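Local coordinates for protein cytosol aminopeptidase (Coxiella burnetii, PDB 3IJ3) that probably removes amino acids from the N termini of peptides, as a manganese-dependent metalloaminopeptidase of the M17 family, at residues Pro373-Asn378 with Pro444-Asp449; Gln384-Ala389 with Phe474-Gln479. All coordinates share one frame; numbering follows the deposited sequence.

Interaction 1: residues Pro373-Asn378 with Pro444-Asp449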
ATOM      1  N   PRO A 373      24.351  17.124  -6.063  1.00 14.96           N
ATOM      2  CA  PRO A 373      23.988  16.929  -7.482  1.00 15.26           C
ATOM      3  C   PRO A 373      24.777  15.833  -8.163  1.00 15.34           C
ATOM      4  O   PRO A 373      25.983  15.702  -7.926  1.00 15.22           O
ATOM      5  CB  PRO A 373      24.376  18.256  -8.115  1.00 16.57           C
ATOM      6  CG  PRO A 373      24.227  19.260  -6.996  1.00 16.66           C
ATOM      7  CD  PRO A 373      24.613  18.543  -5.753  1.00 15.21           C
ATOM      8  N   ALA A 374      24.093  15.045  -8.984  1.00 14.21           N
ATOM      9  CA  ALA A 374      24.711  14.010  -9.770  1.00 14.37           C
ATOM     10  C   ALA A 374      25.150  14.558 -11.111  1.00 13.92           C
ATOM     11  O   ALA A 374      24.389  15.245 -11.796  1.00 14.60           O
ATOM     12  CB  ALA A 374      23.721  12.870 -10.001  1.00 14.63           C
ATOM     13  N   LEU A 375      26.374  14.223 -11.488  1.00 14.12           N
ATOM     14  CA  LEU A 375      26.950  14.600 -12.768  1.00 15.16           C
ATOM     15  C   LEU A 375      27.167  13.385 -13.625  1.00 13.94           C
ATOM     16  O   LEU A 375      27.739  12.376 -13.162  1.00 14.28           O
ATOM     17  CB  LEU A 375      28.320  15.254 -12.586  1.00 14.50           C
ATOM     18  CG  LEU A 375      29.224  15.443 -13.831  1.00 16.95           C
ATOM     19  CD1 LEU A 375      28.611  16.455 -14.869  1.00 15.08           C
ATOM     20  CD2 LEU A 375      30.632  15.890 -13.428  1.00 15.04           C
ATOM     21  N   PHE A 376      26.690  13.454 -14.853  1.00 15.09           N
ATOM     22  CA  PHE A 376      26.992  12.457 -15.868  1.00 14.79           C
ATOM     23  C   PHE A 376      27.687  13.200 -17.009  1.00 15.00           C
ATOM     24  O   PHE A 376      27.305  14.313 -17.367  1.00 15.26           O
ATOM     25  CB  PHE A 376      25.743  11.780 -16.432  1.00 14.85           C
ATOM     26  CG  PHE A 376      24.956  10.972 -15.430  1.00 15.19           C
ATOM     27  CD1 PHE A 376      25.118   9.585 -15.355  1.00 14.84           C
ATOM     28  CD2 PHE A 376      24.075  11.591 -14.545  1.00 16.33           C
ATOM     29  CE1 PHE A 376      24.373   8.837 -14.447  1.00 14.76           C
ATOM     30  CE2 PHE A 376      23.336  10.840 -13.629  1.00 15.68           C
ATOM     31  CZ  PHE A 376      23.464   9.482 -13.595  1.00 14.68           C
ATOM     32  N   ALA A 377      28.683  12.570 -17.624  1.00 14.65           N
ATOM     33  CA  ALA A 377      29.340  13.186 -18.756  1.00 14.03           C
ATOM     34  C   ALA A 377      29.843  12.110 -19.712  1.00 13.77           C
ATOM     35  O   ALA A 377      30.342  11.064 -19.285  1.00 12.86           O
ATOM     36  CB  ALA A 377      30.474  14.103 -18.318  1.00 15.19           C
ATOM     37  N   ASN A 378      29.688  12.382 -21.003  1.00 12.89           N
ATOM     38  CA  ASN A 378      30.092  11.447 -22.048  1.00 14.08           C
ATOM     39  C   ASN A 378      31.558  11.479 -22.397  1.00 15.75           C
ATOM     40  O   ASN A 378      32.019  10.638 -23.189  1.00 17.76           O
ATOM     41  CB  ASN A 378      29.244  11.601 -23.307  1.00 14.31           C
ATOM     42  CG  ASN A 378      29.480  12.906 -24.034  1.00 15.76           C
ATOM     43  OD1 ASN A 378      30.223  13.766 -23.566  1.00 15.27           O
ATOM     44  ND2 ASN A 378      28.826  13.069 -25.204  1.00 15.16           N
ATOM     45  N   PRO A 444      31.050  17.107 -26.524  1.00 15.13           N
ATOM     46  CA  PRO A 444      31.198  17.075 -25.048  1.00 14.22           C
ATOM     47  C   PRO A 444      29.880  17.465 -24.388  1.00 14.40           C
ATOM     48  O   PRO A 444      29.324  18.526 -24.686  1.00 14.12           O
ATOM     49  CB  PRO A 444      32.303  18.103 -24.785  1.00 14.91           C
ATOM     50  CG  PRO A 444      33.051  18.149 -26.036  1.00 15.76           C
ATOM     51  CD  PRO A 444      32.044  18.009 -27.127  1.00 15.49           C
ATOM     52  N   TRP A 445      29.379  16.587 -23.531  1.00 13.65           N
ATOM     53  CA  TRP A 445      28.064  16.774 -22.888  1.00 13.52           C
ATOM     54  C   TRP A 445      28.060  16.378 -21.417  1.00 13.51           C
ATOM     55  O   TRP A 445      28.510  15.276 -21.055  1.00 14.48           O
ATOM     56  CB  TRP A 445      27.021  15.949 -23.685  1.00 13.25           C
ATOM     57  CG  TRP A 445      25.718  15.726 -22.989  1.00 13.23           C
ATOM     58  CD1 TRP A 445      24.800  16.673 -22.606  1.00 18.14           C
ATOM     59  CD2 TRP A 445      25.163  14.454 -22.616  1.00 13.63           C
ATOM     60  NE1 TRP A 445      23.712  16.060 -21.982  1.00 17.03           N
ATOM     61  CE2 TRP A 445      23.916  14.700 -21.988  1.00 15.76           C
ATOM     62  CE3 TRP A 445      25.602  13.128 -22.745  1.00 18.22           C
ATOM     63  CZ2 TRP A 445      23.110  13.672 -21.491  1.00 15.73           C
ATOM     64  CZ3 TRP A 445      24.777  12.093 -22.224  1.00 19.04           C
ATOM     65  CH2 TRP A 445      23.558  12.392 -21.608  1.00 17.46           C
ATOM     66  N   ALA A 446      27.531  17.271 -20.572  1.00 13.97           N
ATOM     67  CA  ALA A 446      27.397  17.031 -19.150  1.00 14.60           C
ATOM     68  C   ALA A 446      25.912  17.175 -18.805  1.00 14.20           C
ATOM     69  O   ALA A 446      25.238  18.097 -19.294  1.00 14.22           O
ATOM     70  CB  ALA A 446      28.239  18.038 -18.301  1.00 14.00           C
ATOM     71  N   HIS A 447      25.420  16.244 -18.004  1.00 13.13           N
ATOM     72  CA  HIS A 447      24.031  16.224 -17.537  1.00 13.31           C
ATOM     73  C   HIS A 447      24.049  16.236 -16.023  1.00 12.81           C
ATOM     74  O   HIS A 447      24.690  15.381 -15.389  1.00 14.11           O
ATOM     75  CB  HIS A 447      23.345  14.966 -18.062  1.00 14.60           C
ATOM     76  CG  HIS A 447      22.100  14.581 -17.325  1.00 19.59           C
ATOM     77  ND1 HIS A 447      20.907  15.257 -17.460  1.00 23.65           N
ATOM     78  CD2 HIS A 447      21.846  13.531 -16.508  1.00 24.05           C
ATOM     79  CE1 HIS A 447      19.998  14.688 -16.693  1.00 19.34           C
ATOM     80  NE2 HIS A 447      20.531  13.621 -16.130  1.00 27.95           N
ATOM     81  N   PHE A 448      23.319  17.191 -15.449  1.00 13.50           N
ATOM     82  CA  PHE A 448      23.209  17.338 -14.032  1.00 13.65           C
ATOM     83  C   PHE A 448      21.805  16.983 -13.548  1.00 14.18           C
ATOM     84  O   PHE A 448      20.795  17.527 -14.074  1.00 16.27           O
ATOM     85  CB  PHE A 448      23.492  18.780 -13.581  1.00 14.14           C
ATOM     86  CG  PHE A 448      24.925  19.144 -13.615  1.00 16.43           C
ATOM     87  CD1 PHE A 448      25.725  18.919 -12.511  1.00 19.95           C
ATOM     88  CD2 PHE A 448      25.489  19.708 -14.738  1.00 17.32           C
ATOM     89  CE1 PHE A 448      27.072  19.253 -12.546  1.00 18.68           C
ATOM     90  CE2 PHE A 448      26.844  20.050 -14.768  1.00 17.82           C
ATOM     91  CZ  PHE A 448      27.619  19.818 -13.683  1.00 17.66           C
ATOM     92  N   ASP A 449      21.735  16.055 -12.602  0.50 14.18           N
ATOM     93  CA  ASP A 449      20.474  15.702 -11.935  0.50 14.75           C
ATOM     94  C   ASP A 449      20.573  16.410 -10.596  0.50 14.45           C
ATOM     95  O   ASP A 449      21.512  16.165  -9.807  0.50 15.82           O
ATOM     96  CB  ASP A 449      20.306  14.208 -11.738  0.50 15.09           C
ATOM     97  CG  ASP A 449      19.983  13.491 -13.014  0.50 16.87           C
ATOM     98  OD1 ASP A 449      19.297  14.094 -13.852  0.50 17.70           O
ATOM     99  OD2 ASP A 449      20.407  12.315 -13.167  0.50 18.44           O
TER
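The ring of Phe-448 carries Leu-375 CD1 over one face, a CH-pi contact 4.0 Å from the ring centroid, and the ring also meets Phe-357. Leu-375 turns its CG anti to the backbone N (chi1 167°), which brings CD1 against this ring and, at 3.8 Å, Ala-446 CB. On the other face of the sheet, Phe-376 and His-447 lie side by side and point the same way; their planes meet at 39°, and Phe-376 CD2 comes 3.5 Å from His-447 CD2. His-447 O sits in plane at the edge of the Phe-376 ring, and the edge of the Trp-445 indole meets Asn-378 CB. The backbones form an antiparallel pair: Phe-376 N to His-447 O and His-447 N to Phe-376 O are both 2.8 Å, and Ala-374 and Asp-449 form a second hydrogen-bonded pair. Past the strand end, Asn-378 N reaches Trp-445 O at 3.1 Å, while its OD1 accepts Trp-445 N at 2.9 Å, the donor above the amide plane. Asp-356 accepts His-447 ND1 and Trp-445 NE1, one on each carboxylate oxygen. Both buried donors are thus satisfied, which should help hold their rings in rotation; they would probably stabilise a charged carboxylate.

Interaction 2: residues Gln384-Ala389 with Phe474-Gln479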
ATOM      1  N   GLN A 384      36.108  15.215 -15.266  0.60 14.92           N
ATOM      2  CA  GLN A 384      37.197  15.486 -14.327  0.60 15.90           C
ATOM      3  C   GLN A 384      37.364  16.982 -14.078  0.60 15.23           C
ATOM      4  O   GLN A 384      37.590  17.396 -12.945  0.60 14.49           O
ATOM      5  CB  GLN A 384      38.509  14.871 -14.819  0.60 16.51           C
ATOM      6  CG  GLN A 384      38.491  13.329 -14.933  0.60 18.73           C
ATOM      7  CD  GLN A 384      38.296  12.628 -13.612  0.60 21.37           C
ATOM      8  OE1 GLN A 384      37.795  11.499 -13.572  0.60 22.33           O
ATOM      9  NE2 GLN A 384      38.682  13.283 -12.519  0.60 20.78           N
ATOM     10  N   ALA A 385      37.213  17.790 -15.130  1.00 14.87           N
ATOM     11  CA  ALA A 385      37.361  19.246 -15.004  1.00 14.41           C
ATOM     12  C   ALA A 385      36.244  19.827 -14.124  1.00 13.96           C
ATOM     13  O   ALA A 385      36.473  20.730 -13.313  1.00 13.59           O
ATOM     14  CB  ALA A 385      37.384  19.906 -16.398  1.00 14.78           C
ATOM     15  N   LEU A 386      35.041  19.273 -14.259  1.00 13.97           N
ATOM     16  CA  LEU A 386      33.894  19.725 -13.442  1.00 14.92           C
ATOM     17  C   LEU A 386      34.082  19.285 -11.988  1.00 16.12           C
ATOM     18  O   LEU A 386      33.718  20.026 -11.052  1.00 15.88           O
ATOM     19  CB  LEU A 386      32.572  19.226 -14.028  1.00 13.09           C
ATOM     20  CG  LEU A 386      32.098  19.950 -15.297  1.00 15.14           C
ATOM     21  CD1 LEU A 386      31.033  19.177 -16.126  1.00 15.11           C
ATOM     22  CD2 LEU A 386      31.622  21.342 -14.921  1.00 15.17           C
ATOM     23  N   ILE A 387      34.631  18.077 -11.794  1.00 15.43           N
ATOM     24  CA  ILE A 387      34.937  17.595 -10.453  1.00 17.05           C
ATOM     25  C   ILE A 387      35.973  18.530  -9.803  1.00 18.22           C
ATOM     26  O   ILE A 387      35.803  18.920  -8.651  1.00 17.12           O
ATOM     27  CB  ILE A 387      35.402  16.127 -10.449  1.00 19.44           C
ATOM     28  CG1 ILE A 387      34.196  15.203 -10.735  1.00 19.95           C
ATOM     29  CG2 ILE A 387      36.039  15.768  -9.085  1.00 21.60           C
ATOM     30  CD1 ILE A 387      34.584  13.801 -11.162  1.00 25.93           C
ATOM     31  N   ASP A 388      37.029  18.873 -10.541  1.00 17.42           N
ATOM     32  CA  ASP A 388      38.056  19.822 -10.045  1.00 18.57           C
ATOM     33  C   ASP A 388      37.428  21.166  -9.662  1.00 18.13           C
ATOM     34  O   ASP A 388      37.742  21.736  -8.603  1.00 16.91           O
ATOM     35  CB  ASP A 388      39.134  20.072 -11.106  1.00 18.92           C
ATOM     36  CG  ASP A 388      40.057  18.872 -11.323  1.00 27.06           C
ATOM     37  OD1 ASP A 388      40.056  17.958 -10.474  1.00 32.09           O
ATOM     38  OD2 ASP A 388      40.806  18.872 -12.345  1.00 32.18           O
ATOM     39  N   ALA A 389      36.542  21.668 -10.530  1.00 16.57           N
ATOM     40  CA  ALA A 389      35.843  22.936 -10.279  1.00 17.43           C
ATOM     41  C   ALA A 389      34.989  22.849  -9.011  1.00 16.84           C
ATOM     42  O   ALA A 389      34.884  23.818  -8.260  1.00 18.12           O
ATOM     43  CB  ALA A 389      34.962  23.329 -11.509  1.00 16.35           C
ATOM     44  N   PHE A 474      30.167  27.310 -13.508  1.00 13.74           N
ATOM     45  CA  PHE A 474      30.660  28.604 -13.958  1.00 14.23           C
ATOM     46  C   PHE A 474      32.174  28.723 -13.844  1.00 13.83           C
ATOM     47  O   PHE A 474      32.840  29.293 -14.731  1.00 13.95           O
ATOM     48  CB  PHE A 474      29.958  29.789 -13.267  1.00 14.49           C
ATOM     49  CG  PHE A 474      30.301  31.097 -13.893  1.00 12.50           C
ATOM     50  CD1 PHE A 474      29.788  31.438 -15.133  1.00 14.87           C
ATOM     51  CD2 PHE A 474      31.163  31.985 -13.268  1.00 16.80           C
ATOM     52  CE1 PHE A 474      30.141  32.625 -15.764  1.00 17.65           C
ATOM     53  CE2 PHE A 474      31.501  33.188 -13.886  1.00 19.91           C
ATOM     54  CZ  PHE A 474      30.967  33.503 -15.144  1.00 17.73           C
ATOM     55  N   HIS A 475      32.738  28.234 -12.739  1.00 13.71           N
ATOM     56  CA  HIS A 475      34.188  28.232 -12.562  1.00 13.26           C
ATOM     57  C   HIS A 475      34.849  27.486 -13.740  1.00 12.90           C
ATOM     58  O   HIS A 475      35.828  27.964 -14.338  1.00 12.92           O
ATOM     59  CB  HIS A 475      34.564  27.584 -11.224  1.00 12.88           C
ATOM     60  CG  HIS A 475      36.030  27.400 -11.033  1.00 17.37           C
ATOM     61  ND1 HIS A 475      36.817  28.331 -10.390  1.00 21.42           N
ATOM     62  CD2 HIS A 475      36.856  26.397 -11.405  1.00 17.55           C
ATOM     63  CE1 HIS A 475      38.072  27.912 -10.390  1.00 22.04           C
ATOM     64  NE2 HIS A 475      38.122  26.745 -11.007  1.00 16.80           N
ATOM     65  N   TYR A 476      34.327  26.306 -14.054  1.00 13.44           N
ATOM     66  CA  TYR A 476      34.815  25.518 -15.176  1.00 12.69           C
ATOM     67  C   TYR A 476      34.786  26.343 -16.488  1.00 12.80           C
ATOM     68  O   TYR A 476      35.774  26.399 -17.226  1.00 14.41           O
ATOM     69  CB  TYR A 476      33.999  24.201 -15.332  1.00 13.58           C
ATOM     70  CG  TYR A 476      34.274  23.571 -16.663  1.00 11.71           C
ATOM     71  CD1 TYR A 476      35.488  22.965 -16.911  1.00 17.70           C
ATOM     72  CD2 TYR A 476      33.389  23.700 -17.708  1.00 14.83           C
ATOM     73  CE1 TYR A 476      35.781  22.443 -18.145  1.00 20.89           C
ATOM     74  CE2 TYR A 476      33.669  23.170 -18.954  1.00 15.43           C
ATOM     75  CZ  TYR A 476      34.873  22.544 -19.164  1.00 18.29           C
ATOM     76  OH  TYR A 476      35.196  22.041 -20.398  1.00 17.60           O
ATOM     77  N   LEU A 477      33.655  26.997 -16.764  1.00 13.32           N
ATOM     78  CA  LEU A 477      33.521  27.794 -17.975  1.00 13.20           C
ATOM     79  C   LEU A 477      34.522  28.947 -18.041  1.00 13.59           C
ATOM     80  O   LEU A 477      35.088  29.222 -19.094  1.00 14.77           O
ATOM     81  CB  LEU A 477      32.092  28.320 -18.135  1.00 12.56           C
ATOM     82  CG  LEU A 477      31.019  27.244 -18.307  1.00 13.06           C
ATOM     83  CD1 LEU A 477      29.617  27.894 -18.353  1.00 12.99           C
ATOM     84  CD2 LEU A 477      31.265  26.412 -19.577  1.00 14.20           C
ATOM     85  N   GLU A 478      34.751  29.607 -16.919  1.00 13.67           N
ATOM     86  CA  GLU A 478      35.729  30.688 -16.889  1.00 15.47           C
ATOM     87  C   GLU A 478      37.136  30.173 -17.154  1.00 15.36           C
ATOM     88  O   GLU A 478      37.904  30.806 -17.877  1.00 17.14           O
ATOM     89  CB  GLU A 478      35.695  31.444 -15.562  1.00 17.76           C
ATOM     90  CG  GLU A 478      34.519  32.381 -15.418  1.00 21.53           C
ATOM     91  CD  GLU A 478      34.760  33.425 -14.328  1.00 32.74           C
ATOM     92  OE1 GLU A 478      35.088  33.025 -13.185  1.00 35.83           O
ATOM     93  OE2 GLU A 478      34.621  34.641 -14.634  1.00 36.05           O
ATOM     94  N   GLN A 479      37.470  29.039 -16.560  1.00 15.62           N
ATOM     95  CA  GLN A 479      38.783  28.429 -16.771  1.00 16.08           C
ATOM     96  C   GLN A 479      38.974  27.984 -18.220  1.00 16.12           C
ATOM     97  O   GLN A 479      40.057  28.153 -18.785  1.00 17.02           O
ATOM     98  CB  GLN A 479      38.972  27.224 -15.846  1.00 17.08           C
ATOM     99  CG  GLN A 479      39.082  27.591 -14.364  1.00 19.52           C
ATOM    100  CD  GLN A 479      40.314  28.423 -14.048  1.00 24.11           C
ATOM    101  OE1 GLN A 479      40.217  29.534 -13.497  1.00 29.96           O
ATOM    102  NE2 GLN A 479      41.466  27.925 -14.436  1.00 20.52           N
TER
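Ala-389 N donates to Ala-385 O at 2.9 Å, a helical bond that sets the two alanine methyls one turn apart, both directed at helix 474-479. Between the helices the contact is made by carbon. Ala-385 CB approaches the phenol ring of Tyr-476 obliquely, 3.5 Å from CE1 and almost as near to CD1. One turn on, Ala-389 CB lies 3.6 Å from His-475 CD2 and 4.0 Å from Tyr-476 CB, so a single methyl meets two neighbouring side chains. Leu-386 comes from the flank: its CD2 methyl lies 3.7 Å from Tyr-476 CB and also reaches CG of the ring. Tyr-476 has its CG anti to the backbone N (chi1 166°), which swings the ring back along helix 380-393 toward Ala-385 and on to Leu-382. The segment axes approach to 8.8 Å at 115° between their directions; with only methyls on Ala-385 and Ala-389, Tyr-476 and His-475 come in close. Beyond the contact, His-475 packs on Lys-392 and Thr-393, while Tyr-476 also touches Leu-353 of strand 353-359. With methyls against ring and aliphatic carbons, the interface depends on shape and on burial of apolar surface rather than on directional bonds.

In the fold
From the N terminus, strand 374-377 comes first and runs almost at once into helix 380-393; strand 445-454 and the C-terminal helix 470-481 follow. Interaction 1 closes a loop of 65 residues and interaction 2 one of 84, and the two loops cross because their segments alternate. The first contact joins two strands of the mixed sheet in the catalytic region; the second holds the last helix against the helix that follows the earlier strand. Leu-386 links them directly: its CD1 lies 3.7 Å from Ala-446 CB and also packs on Leu-375. Leu-386 thus joins the apolar side of the two strands to the helix pair. The side chain of Asp-449 is about 10 Å from the bound lithium ion.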